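Local atomic coordinates of hypothetical Thioesterase Protein SP_1851 (Streptococcus pneumoniae serotype 4, PDB entry 4XY5), a protein that probably hydrolyses thioesters, perhaps of acyl-coenzyme A, as a PaaI-like member of the hot-dog thioesterase superfamily. Residues 48-51 with 52-55; 95-99 with 100-104. The protein carries 1 engineered substitution. All coordinates share one frame; numbering follows the deposited sequence.

Contact 1. Residues 48-51 with 52-55; sequences GYLF and TLCA. Engineered in segment 52-55: Ala55 (natural residue Asp).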
# COMPACT_ATOMS: atom_id res chain seq x y z
N GLY A 48 6.11 13.50 -3.63
CA GLY A 48 7.33 12.77 -3.92
C GLY A 48 8.48 13.19 -3.02
O GLY A 48 9.31 12.37 -2.61
N TYR A 49 8.55 14.48 -2.73
CA TYR A 49 9.52 14.99 -1.76
C TYR A 49 9.31 14.34 -0.40
O TYR A 49 10.26 13.82 0.20
CB TYR A 49 9.40 16.52 -1.66
CG TYR A 49 9.97 17.15 -0.40
CD1 TYR A 49 11.32 17.47 -0.30
CD2 TYR A 49 9.14 17.48 0.67
CE1 TYR A 49 11.83 18.07 0.86
CE2 TYR A 49 9.63 18.08 1.82
CZ TYR A 49 10.98 18.37 1.90
OH TYR A 49 11.47 18.96 3.05
N LEU A 50 8.07 14.34 0.08
CA LEU A 50 7.77 13.74 1.38
C LEU A 50 8.11 12.26 1.38
O LEU A 50 8.68 11.75 2.33
CB LEU A 50 6.29 13.94 1.75
CG LEU A 50 5.85 15.40 1.96
CD1 LEU A 50 4.34 15.44 2.17
CD2 LEU A 50 6.57 15.94 3.17
N PHE A 51 7.75 11.56 0.31
CA PHE A 51 8.09 10.13 0.22
C PHE A 51 9.60 9.93 0.26
O PHE A 51 10.10 9.02 0.91
CB PHE A 51 7.53 9.51 -1.06
CG PHE A 51 7.84 8.04 -1.21
CD1 PHE A 51 6.95 7.08 -0.77
CD2 PHE A 51 9.04 7.63 -1.79
CE1 PHE A 51 7.23 5.73 -0.92
CE2 PHE A 51 9.34 6.30 -1.94
CZ PHE A 51 8.43 5.33 -1.50
N THR A 52 10.32 10.78 -0.47
CA THR A 52 11.76 10.59 -0.54
C THR A 52 12.40 10.81 0.84
O THR A 52 13.33 10.09 1.21
CB THR A 52 12.39 11.52 -1.61
OG1 THR A 52 11.88 11.15 -2.91
CG2 THR A 52 13.92 11.41 -1.62
N LEU A 53 11.91 11.78 1.59
CA LEU A 53 12.37 11.94 2.97
C LEU A 53 12.19 10.62 3.73
O LEU A 53 13.12 10.15 4.39
CB LEU A 53 11.61 13.06 3.68
CG LEU A 53 11.72 14.49 3.14
CD1 LEU A 53 10.94 15.46 4.02
CD2 LEU A 53 13.19 14.95 3.04
N CYS A 54 11.02 10.00 3.59
CA CYS A 54 10.75 8.75 4.31
C CYS A 54 11.63 7.60 3.84
O CYS A 54 12.12 6.80 4.66
CB CYS A 54 9.28 8.35 4.16
SG CYS A 54 8.15 9.48 4.96
N ALA A 55 11.83 7.49 2.53
CA ALA A 55 12.60 6.38 1.98
C ALA A 55 14.07 6.45 2.37
O ALA A 55 14.70 5.43 2.66
CB ALA A 55 12.48 6.33 0.46
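The first turns of the hot-dog helix 47-64 bring Tyr49 against Leu53 and Gly48 against Thr52, each one turn apart. Leu53 lies over one face of the Tyr49 ring: its CG is 4.2 Å from the ring centroid, a CH-pi contact displaced toward the rim, while Leu53 CD1 comes within 3.6 Å of Tyr49 CZ. With CG anti to the backbone N (chi1 160°), the Tyr49 ring stands out from the helix with one face turned to the Leu53 side chain.

Gly48 O is gripped twice. Thr52 N and Thr52 OG1 both donate to it, each at 2.9 Å, and they arrive from opposite faces of the carbonyl plane; the same hydroxyl also makes a weak hydrogen bond with Thr52 OG1 of the second subunit. Ala55 N bonds to Phe51 O at 2.8 Å.

Ala55 is engineered, replacing an aspartate that is probably the catalytic acid; its CB stands 4.0 Å from Phe51 CE2. The Phe51 ring stacks on Phe51 of the second subunit. A buried helix wrapped by a curved antiparallel sheet is the signature of the hot-dog fold, and here it also meets its counterpart in the second subunit.

Contact 2. Residues 95-99 with 100-104; sequences VHQGR and TTCVM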
# COMPACT_ATOMS: atom_id res chain seq x y z
N VAL A 95 10.03 -1.97 12.67
CA VAL A 95 8.98 -2.60 13.47
C VAL A 95 9.09 -4.10 13.38
O VAL A 95 8.64 -4.82 14.28
CB VAL A 95 7.57 -2.15 13.02
CG1 VAL A 95 7.42 -0.67 13.22
CG2 VAL A 95 7.33 -2.53 11.59
N HIS A 96 9.71 -4.59 12.32
CA HIS A 96 9.91 -6.03 12.20
C HIS A 96 11.21 -6.34 11.50
O HIS A 96 11.47 -5.87 10.39
CB HIS A 96 8.75 -6.69 11.44
CG HIS A 96 8.94 -8.15 11.21
ND1 HIS A 96 8.76 -9.09 12.21
CD2 HIS A 96 9.32 -8.84 10.11
CE1 HIS A 96 9.02 -10.29 11.73
NE2 HIS A 96 9.37 -10.17 10.46
N GLN A 97 12.04 -7.13 12.17
CA GLN A 97 13.30 -7.56 11.57
C GLN A 97 13.26 -9.05 11.31
O GLN A 97 13.47 -9.86 12.22
CB GLN A 97 14.49 -7.21 12.47
CG GLN A 97 15.83 -7.41 11.80
CD GLN A 97 16.98 -6.91 12.65
OE1 GLN A 97 16.78 -6.24 13.66
NE2 GLN A 97 18.20 -7.25 12.24
N GLY A 98 12.94 -9.41 10.07
CA GLY A 98 12.91 -10.80 9.65
C GLY A 98 14.26 -11.22 9.11
O GLY A 98 15.23 -10.48 9.19
N ARG A 99 14.32 -12.42 8.54
CA ARG A 99 15.57 -12.92 7.99
C ARG A 99 15.90 -12.31 6.63
O ARG A 99 17.01 -11.82 6.43
CB ARG A 99 15.54 -14.45 7.89
CG ARG A 99 15.88 -15.14 9.20
CD ARG A 99 16.03 -16.65 9.06
NE ARG A 99 17.34 -17.08 9.55
CZ ARG A 99 17.65 -17.23 10.83
NH1 ARG A 99 16.74 -16.97 11.77
NH2 ARG A 99 18.87 -17.62 11.19
N THR A 100 14.95 -12.32 5.71
CA THR A 100 15.20 -11.78 4.37
C THR A 100 14.65 -10.36 4.19
O THR A 100 15.06 -9.63 3.29
CB THR A 100 14.59 -12.68 3.28
OG1 THR A 100 13.21 -12.92 3.57
CG2 THR A 100 15.34 -14.00 3.19
N THR A 101 13.71 -9.98 5.05
CA THR A 101 13.02 -8.71 4.90
C THR A 101 12.90 -7.97 6.22
O THR A 101 12.87 -8.57 7.30
CB THR A 101 11.59 -8.90 4.33
OG1 THR A 101 10.88 -9.85 5.14
CG2 THR A 101 11.62 -9.41 2.90
N CYS A 102 12.83 -6.64 6.13
CA CYS A 102 12.55 -5.80 7.27
C CYS A 102 11.36 -4.90 6.96
O CYS A 102 11.15 -4.53 5.80
CB CYS A 102 13.75 -4.94 7.64
SG CYS A 102 15.08 -5.82 8.45
N VAL A 103 10.60 -4.56 7.99
CA VAL A 103 9.52 -3.59 7.82
C VAL A 103 9.79 -2.35 8.66
O VAL A 103 9.96 -2.44 9.87
CB VAL A 103 8.16 -4.18 8.21
CG1 VAL A 103 7.06 -3.14 7.99
CG2 VAL A 103 7.89 -5.45 7.40
N MET A 104 9.85 -1.19 8.00
CA MET A 104 10.14 0.08 8.66
C MET A 104 8.90 0.96 8.67
O MET A 104 8.25 1.10 7.64
CB MET A 104 11.26 0.85 7.94
CG MET A 104 12.38 0.01 7.35
SD MET A 104 13.12 -1.03 8.60
CE MET A 104 14.64 -1.55 7.87
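Val95 and His96 both face Val103 across an antiparallel beta hairpin, whose two arms, 95-99 and 100-103, run almost exactly opposite ways, 175° apart. This is a classic beta bulge: Val103 O takes one bond from Val95 N at 2.8 Å and a longer one from His96 N at 3.3 Å, the latter in the carbonyl plane on a lone pair. The return bond, Val103 N to His96 O at 2.9 Å, completes the hydrogen-bonded pair, and Gln97 with Cys102 forms the non-hydrogen-bonded pair beside it. Nearer the turn, Gly98 N bonds to Thr101 O, the bond bending to 134° at the hydrogen.

On one face His96 and Val103 sit side by side, their CB atoms 4.1 Å apart, and both also pack on Leu79 of the third subunit. Val95, at the corner of the chain, crosses Val103 at a slant and sets its CG2 3.7 Å from Val103 CG1. Cys102 and Gln97 share the other face. The Gln97 side chain runs out extended, with CG anti to the backbone N (chi1 -170°), toward Leu65 and Leu67, which it touches. Only the root of that chain meets the opposite strand, where Gln97 CG rests 3.8 Å from Cys102 SG.

In the fold
Contact 1 lies in the buried central helix of the hot-dog fold and contact 2 at the turn end of a hairpin in the sheet around it. Their centres lie about 20 Å apart and their nearest atoms about 7 Å, without touching. Strand 115-127 connects them: Phe121 meets Phe51 in contact 1 and bonds through its backbone to Met104 in contact 2; the Met104 side chain in turn touches helix 47-64. Position 55, naturally aspartate, probably marks the active site by analogy with PaaI-type thioesterases; Ala55 packs on His46 of the second subunit, consistent with a site at that interface. Contact 2 lies away from it, against the third and fourth subunits.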